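Local structure of lipase (Rhizopus chinensis, 6A0W) at residues A39-K42 with E43-Y47; T63-C67 with K68-K72; T110-F113 with R114-I117; K134-A137 with G138-S141; G182-L185 with Y186-K190. The protein probably hydrolyses ester bonds of lipids as a class 3 lipase of the alpha/beta-hydrolase clan, its N-terminal polypeptide segment regulating substrate binding affinity. One frame throughout, in Å; residues are numbered along the deposited sequence.

Interaction 1 of 5, residues A39-K42 with E43-Y47. With SO4 (sulfate ion), chain B.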
loop_
_atom_site.group_PDB
_atom_site.type_symbol
_atom_site.label_atom_id
_atom_site.label_comp_id
_atom_site.label_asym_id
_atom_site.label_seq_id
_atom_site.Cartn_x
_atom_site.Cartn_y
_atom_site.Cartn_z
ATOM N N ALA A 39 13.179 0.979 15.420
ATOM C CA ALA A 39 13.003 2.235 14.675
ATOM C C ALA A 39 12.274 2.038 13.325
ATOM O O ALA A 39 11.407 2.833 13.004
ATOM C CB ALA A 39 14.345 2.916 14.438
ATOM N N GLN A 40 12.667 1.021 12.554
ATOM C CA GLN A 40 12.021 0.685 11.281
ATOM C C GLN A 40 10.573 0.276 11.480
ATOM O O GLN A 40 9.685 0.813 10.828
ATOM C CB GLN A 40 12.761 -0.428 10.550
ATOM C CG GLN A 40 14.129 -0.026 10.022
ATOM C CD GLN A 40 14.923 -1.196 9.493
ATOM O OE1 GLN A 40 15.111 -2.207 10.171
ATOM N NE2 GLN A 40 15.329 -1.097 8.229
ATOM N N ILE A 41 10.320 -0.531 12.506
ATOM C CA ILE A 41 8.951 -0.929 12.852
ATOM C C ILE A 41 8.112 0.298 13.186
ATOM O O ILE A 41 6.950 0.407 12.790
ATOM C CB ILE A 41 8.932 -1.979 14.009
ATOM C CG1 ILE A 41 9.442 -3.323 13.506
ATOM C CG2 ILE A 41 7.550 -2.152 14.640
ATOM C CD1 ILE A 41 9.836 -4.256 14.627
ATOM N N LYS A 42 8.661 1.189 13.986
ATOM C CA LYS A 42 7.933 2.397 14.312
ATOM C C LYS A 42 7.540 3.191 13.061
ATOM O O LYS A 42 6.469 3.795 12.978
ATOM C CB LYS A 42 8.779 3.269 15.218
ATOM C CG LYS A 42 8.033 4.452 15.804
ATOM C CD LYS A 42 8.910 5.134 16.843
ATOM C CE LYS A 42 8.094 5.673 18.005
ATOM N NZ LYS A 42 8.021 7.156 17.938
ATOM N N GLU A 43 8.432 3.234 12.089
ATOM C CA GLU A 43 8.176 4.058 10.926
ATOM C C GLU A 43 7.130 3.382 10.033
ATOM O O GLU A 43 6.200 4.035 9.546
ATOM C CB GLU A 43 9.491 4.325 10.191
ATOM C CG GLU A 43 9.295 4.697 8.742
ATOM C CD GLU A 43 10.610 4.934 8.062
ATOM O OE1 GLU A 43 11.150 3.976 7.461
ATOM O OE2 GLU A 43 11.065 6.084 8.137
ATOM N N LEU A 44 7.213 2.058 9.897
ATOM C CA LEU A 44 6.210 1.334 9.126
ATOM C C LEU A 44 4.851 1.467 9.802
ATOM O O LEU A 44 3.820 1.660 9.146
ATOM C CB LEU A 44 6.565 -0.141 8.984
ATOM C CG LEU A 44 7.904 -0.381 8.317
ATOM C CD1 LEU A 44 8.305 -1.838 8.556
ATOM C CD2 LEU A 44 7.809 -0.062 6.819
ATOM N N THR A 45 4.866 1.460 11.131
ATOM C CA THR A 45 3.643 1.528 11.906
ATOM C C THR A 45 2.998 2.877 11.655
ATOM O O THR A 45 1.765 2.987 11.592
ATOM C CB THR A 45 3.926 1.329 13.430
ATOM O OG1 THR A 45 4.405 -0.000 13.645
ATOM C CG2 THR A 45 2.695 1.510 14.248
ATOM N N ASN A 46 3.817 3.919 11.656
ATOM C CA ASN A 46 3.274 5.283 11.605
ATOM C C ASN A 46 2.541 5.559 10.252
ATOM O O ASN A 46 1.412 6.062 10.221
ATOM C CB ASN A 46 4.376 6.289 11.923
ATOM C CG ASN A 46 4.637 6.428 13.449
ATOM O OD1 ASN A 46 4.717 7.539 13.958
ATOM N ND2 ASN A 46 4.690 5.304 14.193
ATOM N N TYR A 47 3.131 5.084 9.164
ATOM C CA TYR A 47 2.539 5.175 7.838
ATOM C C TYR A 47 1.394 4.184 7.602
ATOM O O TYR A 47 0.468 4.492 6.836
ATOM C CB TYR A 47 3.652 5.045 6.780
ATOM C CG TYR A 47 4.711 6.146 6.894
ATOM C CD1 TYR A 47 4.347 7.446 7.254
ATOM C CD2 TYR A 47 6.043 5.902 6.615
ATOM C CE1 TYR A 47 5.284 8.453 7.361
ATOM C CE2 TYR A 47 6.991 6.910 6.696
ATOM C CZ TYR A 47 6.591 8.186 7.011
ATOM O OH TYR A 47 7.510 9.164 7.203
HETATM S S SO4 B . 14.693 1.726 5.718
HETATM O O1 SO4 B . 13.629 0.942 5.108
HETATM O O2 SO4 B . 14.195 2.489 6.854
HETATM O O3 SO4 B . 15.745 0.809 6.143
HETATM O O4 SO4 B . 15.245 2.647 4.736
HETATM O O HOH W 1 10.737 1.522 8.401
#

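Interaction 2 of 5, residues T63-C67 with K68-K72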
loop_
_atom_site.group_PDB
_atom_site.type_symbol
_atom_site.label_atom_id
_atom_site.label_comp_id
_atom_site.label_asym_id
_atom_site.label_seq_id
_atom_site.Cartn_x
_atom_site.Cartn_y
_atom_site.Cartn_z
ATOM N N THR A 63 -13.787 15.476 5.723
ATOM C CA THR A 63 -12.784 16.523 5.581
ATOM C C THR A 63 -12.379 17.125 6.891
ATOM O O THR A 63 -12.052 18.309 6.962
ATOM C CB THR A 63 -13.271 17.667 4.672
ATOM O OG1 THR A 63 -13.813 17.102 3.470
ATOM C CG2 THR A 63 -12.103 18.564 4.278
ATOM N N LYS A 64 -12.309 16.292 7.920
ATOM C CA LYS A 64 -11.731 16.706 9.185
ATOM C C LYS A 64 -10.576 15.776 9.544
ATOM O O LYS A 64 -10.527 14.632 9.085
ATOM C CB LYS A 64 -12.816 16.671 10.271
ATOM C CG LYS A 64 -14.025 17.585 10.004
ATOM C CD LYS A 64 -14.925 17.762 11.230
ATOM C CE LYS A 64 -15.403 16.446 11.844
ATOM N NZ LYS A 64 -16.238 15.659 10.893
ATOM N N TRP A 65 -9.647 16.272 10.350
ATOM C CA TRP A 65 -8.531 15.459 10.804
ATOM C C TRP A 65 -8.577 15.356 12.332
ATOM O O TRP A 65 -7.719 15.895 13.000
ATOM C CB TRP A 65 -7.198 16.044 10.326
ATOM C CG TRP A 65 -6.010 15.127 10.527
ATOM C CD1 TRP A 65 -4.978 15.294 11.405
ATOM C CD2 TRP A 65 -5.731 13.920 9.810
ATOM N NE1 TRP A 65 -4.058 14.256 11.274
ATOM C CE2 TRP A 65 -4.537 13.380 10.334
ATOM C CE3 TRP A 65 -6.347 13.279 8.740
ATOM C CZ2 TRP A 65 -3.971 12.246 9.833
ATOM C CZ3 TRP A 65 -5.779 12.136 8.240
ATOM C CH2 TRP A 65 -4.641 11.592 8.825
ATOM N N ASP A 66 -9.546 14.610 12.862
ATOM C CA ASP A 66 -9.722 14.490 14.322
ATOM C C ASP A 66 -9.972 13.050 14.745
ATOM O O ASP A 66 -10.291 12.787 15.885
ATOM C CB ASP A 66 -10.841 15.416 14.841
ATOM C CG ASP A 66 -12.174 15.194 14.138
ATOM O OD1 ASP A 66 -12.417 14.096 13.604
ATOM O OD2 ASP A 66 -12.969 16.148 14.050
ATOM N N CYS A 67 -9.726 12.108 13.849
ATOM C CA CYS A 67 -10.027 10.729 14.121
ATOM C C CYS A 67 -8.977 10.247 15.093
ATOM O O CYS A 67 -7.981 10.925 15.322
ATOM C CB CYS A 67 -10.077 9.923 12.807
ATOM S SG CYS A 67 -8.499 9.386 12.089
ATOM N N LYS A 68 -9.188 9.070 15.661
ATOM C CA LYS A 68 -8.253 8.536 16.628
ATOM C C LYS A 68 -6.856 8.327 16.063
ATOM O O LYS A 68 -5.881 8.844 16.620
ATOM C CB LYS A 68 -8.796 7.221 17.195
ATOM C CG LYS A 68 -7.957 6.629 18.333
ATOM C CD LYS A 68 -8.382 5.211 18.718
ATOM C CE LYS A 68 -9.831 5.131 19.183
ATOM N NZ LYS A 68 -9.966 4.260 20.384
ATOM N N GLN A 69 -6.719 7.564 14.977
ATOM C CA GLN A 69 -5.366 7.330 14.439
ATOM C C GLN A 69 -4.774 8.612 13.811
ATOM O O GLN A 69 -3.558 8.817 13.828
ATOM C CB GLN A 69 -5.313 6.152 13.449
ATOM C CG GLN A 69 -6.101 4.925 13.878
ATOM C CD GLN A 69 -5.463 4.178 15.047
ATOM O OE1 GLN A 69 -4.456 4.606 15.612
ATOM N NE2 GLN A 69 -5.948 2.969 15.288
ATOM N N CYS A 70 -5.653 9.515 13.390
ATOM C CA CYS A 70 -5.248 10.807 12.843
ATOM C C CYS A 70 -4.375 11.539 13.843
ATOM O O CYS A 70 -3.255 11.944 13.510
ATOM C CB CYS A 70 -6.469 11.678 12.529
ATOM S SG CYS A 70 -7.616 11.078 11.288
ATOM N N LEU A 71 -4.876 11.702 15.070
ATOM C CA LEU A 71 -4.198 12.567 16.046
ATOM C C LEU A 71 -3.056 11.851 16.733
ATOM O O LEU A 71 -2.045 12.441 17.051
ATOM C CB LEU A 71 -5.178 13.128 17.077
ATOM C CG LEU A 71 -6.320 14.012 16.550
ATOM C CD1 LEU A 71 -7.119 14.541 17.728
ATOM C CD2 LEU A 71 -5.832 15.156 15.685
ATOM N N LYS A 72 -3.153 10.540 16.810
ATOM C CA LYS A 72 -2.043 9.750 17.265
ATOM C C LYS A 72 -0.836 9.862 16.337
ATOM O O LYS A 72 0.264 9.969 16.824
ATOM C CB LYS A 72 -2.459 8.295 17.316
ATOM C CG LYS A 72 -1.388 7.371 17.865
ATOM C CD LYS A 72 -1.997 6.034 18.214
ATOM C CE LYS A 72 -0.988 5.217 18.981
ATOM N NZ LYS A 72 -1.728 4.128 19.667
#

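Interaction 3 of 5, residues T110-F113 with R114-I117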
loop_
_atom_site.group_PDB
_atom_site.type_symbol
_atom_site.label_atom_id
_atom_site.label_comp_id
_atom_site.label_asym_id
_atom_site.label_seq_id
_atom_site.Cartn_x
_atom_site.Cartn_y
_atom_site.Cartn_z
ATOM N N THR A 110 -12.235 0.038 -2.084
ATOM C CA THR A 110 -13.449 -0.398 -1.369
ATOM C C THR A 110 -13.105 -1.085 -0.047
ATOM O O THR A 110 -12.126 -1.792 0.003
ATOM C CB THR A 110 -14.239 -1.381 -2.231
ATOM O OG1 THR A 110 -15.316 -1.857 -1.444
ATOM C CG2 THR A 110 -13.408 -2.541 -2.722
ATOM N N ASN A 111 -13.928 -0.867 0.950
ATOM C CA ASN A 111 -13.834 -1.540 2.244
ATOM C C ASN A 111 -14.601 -2.850 2.201
ATOM O O ASN A 111 -14.692 -3.524 3.210
ATOM C CB ASN A 111 -14.366 -0.671 3.397
ATOM C CG ASN A 111 -15.730 -0.016 3.117
ATOM O OD1 ASN A 111 -16.124 0.229 1.948
ATOM N ND2 ASN A 111 -16.358 0.472 4.202
ATOM N N SER A 112 -15.147 -3.211 1.037
ATOM C CA SER A 112 -15.729 -4.536 0.879
ATOM C C SER A 112 -14.679 -5.583 0.471
ATOM O O SER A 112 -14.693 -6.083 -0.640
ATOM C CB SER A 112 -16.895 -4.515 -0.095
ATOM O OG SER A 112 -17.650 -5.720 0.020
ATOM N N PHE A 113 -13.799 -5.946 1.404
ATOM C CA PHE A 113 -12.551 -6.613 1.059
ATOM C C PHE A 113 -12.773 -7.995 0.476
ATOM O O PHE A 113 -12.176 -8.383 -0.532
ATOM C CB PHE A 113 -11.641 -6.727 2.306
ATOM C CG PHE A 113 -11.249 -5.408 2.873
ATOM C CD1 PHE A 113 -10.406 -4.576 2.162
ATOM C CD2 PHE A 113 -11.756 -4.974 4.079
ATOM C CE1 PHE A 113 -10.027 -3.356 2.659
ATOM C CE2 PHE A 113 -11.427 -3.728 4.575
ATOM C CZ PHE A 113 -10.542 -2.911 3.872
ATOM N N ARG A 114 -13.647 -8.761 1.112
ATOM C CA ARG A 114 -13.801 -10.142 0.707
ATOM C C ARG A 114 -14.392 -10.241 -0.684
ATOM O O ARG A 114 -13.890 -10.982 -1.544
ATOM C CB ARG A 114 -14.650 -10.913 1.711
ATOM C CG ARG A 114 -14.682 -12.382 1.357
ATOM C CD ARG A 114 -15.449 -13.166 2.405
ATOM N NE ARG A 114 -15.473 -14.584 2.056
ATOM C CZ ARG A 114 -14.993 -15.552 2.831
ATOM N NH1 ARG A 114 -14.524 -15.275 4.051
ATOM N NH2 ARG A 114 -15.119 -16.808 2.434
ATOM N N SER A 115 -15.471 -9.525 -0.952
ATOM C CA SER A 115 -15.942 -9.528 -2.346
ATOM C C SER A 115 -14.891 -8.963 -3.300
ATOM O O SER A 115 -14.778 -9.398 -4.435
ATOM C CB SER A 115 -17.269 -8.738 -2.485
ATOM O OG SER A 115 -17.107 -7.348 -2.224
ATOM N N ALA A 116 -14.214 -7.889 -2.939
ATOM C CA ALA A 116 -13.219 -7.309 -3.850
ATOM C C ALA A 116 -12.164 -8.349 -4.278
ATOM O O ALA A 116 -11.785 -8.419 -5.434
ATOM C CB ALA A 116 -12.532 -6.134 -3.199
ATOM N N ILE A 117 -11.776 -9.218 -3.362
ATOM C CA ILE A 117 -10.794 -10.249 -3.677
ATOM C C ILE A 117 -11.419 -11.385 -4.456
ATOM O O ILE A 117 -10.838 -11.869 -5.442
ATOM C CB ILE A 117 -10.166 -10.828 -2.382
ATOM C CG1 ILE A 117 -9.436 -9.739 -1.607
ATOM C CG2 ILE A 117 -9.197 -11.942 -2.723
ATOM C CD1 ILE A 117 -8.573 -8.820 -2.450
HETATM O O HOH W 2 -16.935 -8.301 1.050
#

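Interaction 4 of 5, residues K134-A137 with G138-S141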
loop_
_atom_site.group_PDB
_atom_site.type_symbol
_atom_site.label_atom_id
_atom_site.label_comp_id
_atom_site.label_asym_id
_atom_site.label_seq_id
_atom_site.Cartn_x
_atom_site.Cartn_y
_atom_site.Cartn_z
ATOM N N LYS A 134 2.784 -3.742 -17.947
ATOM C CA LYS A 134 1.330 -3.861 -17.865
ATOM C C LYS A 134 0.918 -3.820 -16.391
ATOM O O LYS A 134 1.657 -4.310 -15.523
ATOM C CB LYS A 134 0.879 -5.181 -18.482
ATOM C CG LYS A 134 1.124 -5.342 -19.977
ATOM C CD LYS A 134 0.817 -6.781 -20.359
ATOM C CE LYS A 134 0.754 -7.047 -21.857
ATOM N NZ LYS A 134 1.513 -6.065 -22.679
ATOM N N VAL A 135 -0.207 -3.163 -16.124
ATOM C CA VAL A 135 -0.812 -3.098 -14.797
ATOM C C VAL A 135 -2.279 -3.506 -14.837
ATOM O O VAL A 135 -2.926 -3.530 -15.897
ATOM C CB VAL A 135 -0.672 -1.699 -14.195
ATOM C CG1 VAL A 135 0.794 -1.306 -14.218
ATOM C CG2 VAL A 135 -1.460 -0.688 -14.982
ATOM N N HIS A 136 -2.738 -4.007 -13.707
ATOM C CA HIS A 136 -4.118 -4.448 -13.534
ATOM C C HIS A 136 -5.074 -3.393 -14.061
ATOM O O HIS A 136 -4.920 -2.216 -13.734
ATOM C CB HIS A 136 -4.354 -4.633 -12.039
ATOM C CG HIS A 136 -5.731 -5.075 -11.691
ATOM N ND1 HIS A 136 -6.753 -4.182 -11.448
ATOM C CD2 HIS A 136 -6.231 -6.310 -11.462
ATOM C CE1 HIS A 136 -7.829 -4.863 -11.090
ATOM N NE2 HIS A 136 -7.526 -6.150 -11.048
ATOM N N ALA A 137 -5.982 -3.777 -14.960
ATOM C CA ALA A 137 -6.791 -2.770 -15.681
ATOM C C ALA A 137 -7.682 -1.945 -14.753
ATOM O O ALA A 137 -7.800 -0.710 -14.879
ATOM C CB ALA A 137 -7.661 -3.451 -16.726
ATOM N N GLY A 138 -8.258 -2.635 -13.783
ATOM C CA GLY A 138 -9.053 -1.986 -12.738
ATOM C C GLY A 138 -8.267 -0.957 -11.964
ATOM O O GLY A 138 -8.697 0.189 -11.830
ATOM N N PHE A 139 -7.102 -1.339 -11.432
ATOM C CA PHE A 139 -6.392 -0.376 -10.608
ATOM C C PHE A 139 -6.072 0.873 -11.435
ATOM O O PHE A 139 -6.086 2.005 -10.942
ATOM C CB PHE A 139 -5.122 -0.985 -9.998
ATOM C CG PHE A 139 -5.332 -2.263 -9.201
ATOM C CD1 PHE A 139 -6.538 -2.587 -8.619
ATOM C CD2 PHE A 139 -4.267 -3.117 -8.988
ATOM C CE1 PHE A 139 -6.710 -3.804 -7.973
ATOM C CE2 PHE A 139 -4.408 -4.318 -8.316
ATOM C CZ PHE A 139 -5.632 -4.651 -7.779
ATOM N N LEU A 140 -5.607 0.664 -12.658
ATOM C CA LEU A 140 -5.199 1.775 -13.504
ATOM C C LEU A 140 -6.363 2.688 -13.907
ATOM O O LEU A 140 -6.202 3.911 -13.922
ATOM C CB LEU A 140 -4.479 1.258 -14.764
ATOM C CG LEU A 140 -3.851 2.331 -15.661
ATOM C CD1 LEU A 140 -2.706 3.013 -14.972
ATOM C CD2 LEU A 140 -3.358 1.737 -16.978
ATOM N N SER A 141 -7.545 2.133 -14.177
ATOM C CA SER A 141 -8.737 2.998 -14.397
ATOM C C SER A 141 -9.076 3.856 -13.203
ATOM O O SER A 141 -9.312 5.056 -13.342
ATOM C CB SER A 141 -9.993 2.192 -14.744
ATOM O OG SER A 141 -9.754 0.818 -14.571
#

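Interaction 5 of 5, residues G182-L185 with Y186-K190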
loop_
_atom_site.group_PDB
_atom_site.type_symbol
_atom_site.label_atom_id
_atom_site.label_comp_id
_atom_site.label_asym_id
_atom_site.label_seq_id
_atom_site.Cartn_x
_atom_site.Cartn_y
_atom_site.Cartn_z
ATOM N N GLY A 182 3.014 7.008 -6.863
ATOM C CA GLY A 182 4.436 7.256 -6.661
ATOM C C GLY A 182 5.197 7.235 -7.992
ATOM O O GLY A 182 6.055 8.062 -8.222
ATOM N N MET A 183 4.896 6.267 -8.848
ATOM C CA MET A 183 5.498 6.220 -10.183
ATOM C C MET A 183 5.145 7.434 -11.098
ATOM O O MET A 183 6.054 8.081 -11.663
ATOM C CB MET A 183 5.125 4.904 -10.854
ATOM C CG MET A 183 5.706 3.665 -10.183
ATOM S SD MET A 183 7.501 3.718 -10.101
ATOM C CE MET A 183 7.718 4.368 -8.453
ATOM N N ASP A 184 3.922 7.935 -10.963
ATOM C CA ASP A 184 3.480 9.138 -11.719
ATOM C C ASP A 184 4.170 10.397 -11.223
ATOM O O ASP A 184 4.676 11.228 -11.996
ATOM C CB ASP A 184 1.941 9.270 -11.592
ATOM C CG ASP A 184 1.298 10.138 -12.706
ATOM O OD1 ASP A 184 1.941 10.378 -13.733
ATOM O OD2 ASP A 184 0.165 10.623 -12.528
ATOM N N LEU A 185 4.213 10.569 -9.914
ATOM C CA LEU A 185 4.991 11.644 -9.347
ATOM C C LEU A 185 6.462 11.596 -9.812
ATOM O O LEU A 185 7.058 12.630 -10.169
ATOM C CB LEU A 185 4.907 11.604 -7.817
ATOM C CG LEU A 185 3.518 11.979 -7.300
ATOM C CD1 LEU A 185 3.281 11.513 -5.864
ATOM C CD2 LEU A 185 3.327 13.494 -7.433
ATOM N N TYR A 186 7.078 10.419 -9.742
ATOM C CA TYR A 186 8.450 10.307 -10.226
ATOM C C TYR A 186 8.523 10.750 -11.709
ATOM O O TYR A 186 9.518 11.340 -12.124
ATOM C CB TYR A 186 8.975 8.879 -10.055
ATOM C CG TYR A 186 10.305 8.577 -10.738
ATOM C CD1 TYR A 186 11.520 8.999 -10.202
ATOM C CD2 TYR A 186 10.334 7.783 -11.865
ATOM C CE1 TYR A 186 12.732 8.729 -10.853
ATOM C CE2 TYR A 186 11.529 7.459 -12.499
ATOM C CZ TYR A 186 12.705 7.915 -11.984
ATOM O OH TYR A 186 13.807 7.538 -12.681
ATOM N N GLN A 187 7.553 10.322 -12.510
ATOM C CA GLN A 187 7.597 10.567 -13.955
ATOM C C GLN A 187 7.377 12.037 -14.248
ATOM O O GLN A 187 8.127 12.600 -14.997
ATOM C CB GLN A 187 6.601 9.702 -14.712
ATOM C CG GLN A 187 6.954 8.226 -14.766
ATOM C CD GLN A 187 5.753 7.320 -14.760
ATOM O OE1 GLN A 187 4.628 7.791 -14.875
ATOM N NE2 GLN A 187 5.976 5.992 -14.675
ATOM N N ARG A 188 6.495 12.721 -13.528
ATOM C CA ARG A 188 6.015 14.006 -13.995
ATOM C C ARG A 188 6.262 15.138 -13.074
ATOM O O ARG A 188 6.047 16.284 -13.443
ATOM C CB ARG A 188 4.536 13.908 -14.290
ATOM C CG ARG A 188 4.232 12.932 -15.405
ATOM C CD ARG A 188 2.815 13.136 -15.938
ATOM N NE ARG A 188 1.789 12.823 -14.945
ATOM C CZ ARG A 188 0.836 13.652 -14.558
ATOM N NH1 ARG A 188 -0.072 13.239 -13.681
ATOM N NH2 ARG A 188 0.695 14.838 -15.163
ATOM N N GLU A 189 6.734 14.858 -11.867
ATOM C CA GLU A 189 7.059 15.943 -10.955
ATOM C C GLU A 189 8.554 15.876 -10.707
ATOM O O GLU A 189 9.053 15.047 -9.944
ATOM C CB GLU A 189 6.263 15.778 -9.666
ATOM C CG GLU A 189 6.711 16.614 -8.501
ATOM C CD GLU A 189 6.756 18.103 -8.826
ATOM O OE1 GLU A 189 5.737 18.791 -8.592
ATOM O OE2 GLU A 189 7.844 18.596 -9.202
ATOM N N LYS A 190 9.281 16.742 -11.393
ATOM C CA LYS A 190 10.727 16.582 -11.479
ATOM C C LYS A 190 11.385 17.021 -10.177
ATOM O O LYS A 190 12.533 16.724 -9.956
ATOM C CB LYS A 190 11.300 17.376 -12.659
ATOM C CG LYS A 190 10.926 18.857 -12.597
ATOM C CD LYS A 190 12.077 19.806 -12.909
ATOM C CE LYS A 190 11.800 21.192 -12.343
ATOM N NZ LYS A 190 10.825 21.927 -13.198
HETATM O O HOH W 3 1.983 7.558 -14.675
HETATM O O HOH W 4 3.817 9.855 -16.418
#

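Interaction 1 of 5, residues A39-K42 with E43-Y47
Ile41 O is gripped twice by Thr45, one turn further along helix 38-53. The backbone N of Thr45 donates to it at 2.9 Å, and Thr45 OG1 donates to the same oxygen at 2.7 Å. The two donors arrive from opposite faces of the carbonyl plane, the hydroxyl standing 39° out of it. With OG1 beside its own backbone N (chi1 -66°), the hydroxyl leans back along the helix, as serines and threonines often do inside helices. Ile41 CG2 passes the same hydroxyl at 3.9 Å, the two side chains crossing obliquely. Gln40 O is the second shared acceptor. It takes the Leu44 N-H at 2.9 Å, an ordinary helical bond, and a weak one from Glu43 N. A water also donates to it, and the same water gives its other proton to Glu43 OE1 at 2.7 Å, linking side chain to backbone within one turn. Asn46 ND2 comes 3.8 Å from Lys42 CG, alongside the start of that chain. Gln40 NE2 donates to O3 of a sulfate ion, probably from the crystallisation liquor, at 2.9 Å. Gln40 OE1 turns the other way, to the backbone N of Thr37. Glu43 OE1 has a further, weak partner in Tyr200 OH. The chemistry is thus that of a surface contact on helix 38-53 whose carbonyls do double duty: side-chain hydroxyl and water supplement the backbone bonds, while Ile41, Leu44 and Thr45 put carbon on Phe288 and Ile41 also meets Val259 of strand 258-262.

Interaction 2 of 5, residues T63-C67 with K68-K72
A disulfide ties Cys67 to Cys70, SG to SG at 2.1 Å, across the first turn of helix 68-73. Its chi3 is 97°, close to the relaxed value for such a bond. Cys67 SG stands between its own backbone N and carbonyl carbon (chi1 81°), which turns the sulfur toward Cys70. Cys70 covers one face of the Trp65 indole. Cys70 CB makes a CH-pi contact 3.6 Å from the centroid of the Trp65 five-membered ring, while Cys70 SG lies 3.6 Å from the centroid of its six-membered ring, 11° off the normal. The half-cystine thus spans both rings of the indole. The apolar contact is looser: Leu71 CD2 lies 4.4 Å from Trp65 CD1 and against Trp65 O, laying the leucine branch along the incoming loop. The backbone adds one bond, Leu71 N to Cys67 O at 3.2 Å, with Cys67 as N-cap residue of the helix. Trp65 NE1 donates to Val74 O, just beyond the helix, and the Trp65 ring meets that of Phe93 on strand 90-97. Both cysteines and Trp65 also touch Thr53, so this disulfide-closed turn rests against the end of helix 38-53.

Interaction 3 of 5, residues T110-F113 with R114-I117
The N-terminus of helix 113-118 is entered through two small turns, and Ser112, its N-cap residue, meets Ser115 through their hydroxyls. Ser112 OG and Ser115 OG are hydrogen-bonded at 2.8 Å, and either may be the donor. Ser112 OG, anti to the backbone N (chi1 -165°), is thereby placed beside Ser115 OG, which sits between its own N and carbonyl carbon (chi1 66°) and points back toward the cap. One water bridges the same corner, lying 2.9 Å from Ser112 OG and accepting from Ser115 N at 2.8 Å. The water thus takes up a first-turn N-H that the N-cap side chain does not cap directly. Before the helix, Thr110 OG1 accepts from Ser112 N at 2.8 Å, an ST turn, and Ser112 itself is the centre of an inverse gamma turn. Thr110 CG2 then packs against Ala116 CB at 3.7 Å. In the fold, this helix follows strand 102-108, and Phe113 extends from it toward what is probably the catalytic centre: its ring meets His284 edge to face and touches His171 and Ser172, the latter on a putative nucleophile elbow. The backbone continues with Ala116 N to Ser112 O at 3.0 Å and Ile117 N to Phe113 O at 3.0 Å. Arg114, extended from CG to NE, reaches outward to a salt bridge with Asp11, near the N-terminus of the chain.

Interaction 4 of 5, residues K134-A137 with G138-S141
The imidazole of His136 and the ring of Phe139 stack face to face, centroids 3.7 Å apart and planes 23° from parallel. Phe139 CE1 lies over one face of the imidazole, toward its rim, and in return His136 ND1 sits over a face of the phenyl, 3.3 Å from Phe139 CD1. At the imidazole edge, in the ring plane, comes the backbone: Phe139 N donates to His136 ND1 at 2.9 Å. One residue thus holds the imidazole both by its edge and by its face, and ND1, as acceptor, should carry no proton. His136 CG is anti to the backbone N (chi1 180°), which brings the ring round over the helix start. This is an N-cap: His136 ends strand 134-136 and caps helix 137-160. Its carbonyl O serves too, taking Leu140 N at 3.2 Å. Further along, Ala137 O accepts from Ser141 N at 2.9 Å; Ser141 OG is modelled only 2.5 Å from Ala137 O, too short to be taken at face value. On the strand side, Val135 CG2 meets Leu140 CB at 3.6 Å, the two side chains crossing at about a right angle. Phe139 also packs on Leu173 and Ala176 of helix 173-188, and His136 touches Met120 and Tyr243.

Interaction 5 of 5, residues G182-L185 with Y186-K190
Asp184 and Arg188, one turn apart on helix 173-188, form a side-on salt bridge in which each carboxylate oxygen has its own nitrogen. Arg188 NE donates to Asp184 OD1 at 2.7 Å and Arg188 NH1 to Asp184 OD2 at 2.9 Å. Both N-H bonds are nearly straight, and both oxygens are met on their syn side. The oxygens lie in the guanidinium plane, but the two groups are not coplanar, their planes being 32° apart. A bend at chi3 (-65°) brings the guanidinium back to the aspartate. Asp184 OD2 gains a second donor, Tyr143 OH, and OD1 has weak bonds from two waters. Each of those waters also lies 2.7 Å from Gln187 OE1, linking amide and carboxylate. The amide's other end, Gln187 NE2, donates to Tyr215 OH and Tyr127 OH. This is the C-terminal end of the helix in the beta-alpha-beta unit of strands 165-171 and 197-202, where Arg188 also makes a cation-pi contact with Phe151 of helix 137-160. Backbone acceptors are filled in sequence: Gly182 O takes Tyr186 N, Met183 O takes Gln187 N at 2.8 Å, and Asp184 O takes Arg188 N at 2.8 Å. Leu185 O receives Glu189 N at 2.8 Å and a weak bond from Arg188 N. Glu189, which leaves the helix, directs its OE1 to Arg191 and Gln155.

How the interactions relate
All five contacts are local, within a helix or at its start. Interactions 1 and 3 lie at the surface, interactions 2 and 4 are partly buried, and interaction 5 is the buried one. Interactions 2, 3 and 4 mark helix starts, but differently: a disulfide under an indole, a serine pair with water, and a histidine cap stacked on phenylalanine. Interactions 1 and 5 are single-helix turns, one supplemented by a hydroxyl and water, the other by an ion pair. The centres of interactions 4 and 5 are about 17 Å apart, on helices 137-160 and 173-188, whose side chains touch. Interactions 1 and 3 occupy opposite sides of the chain's centre.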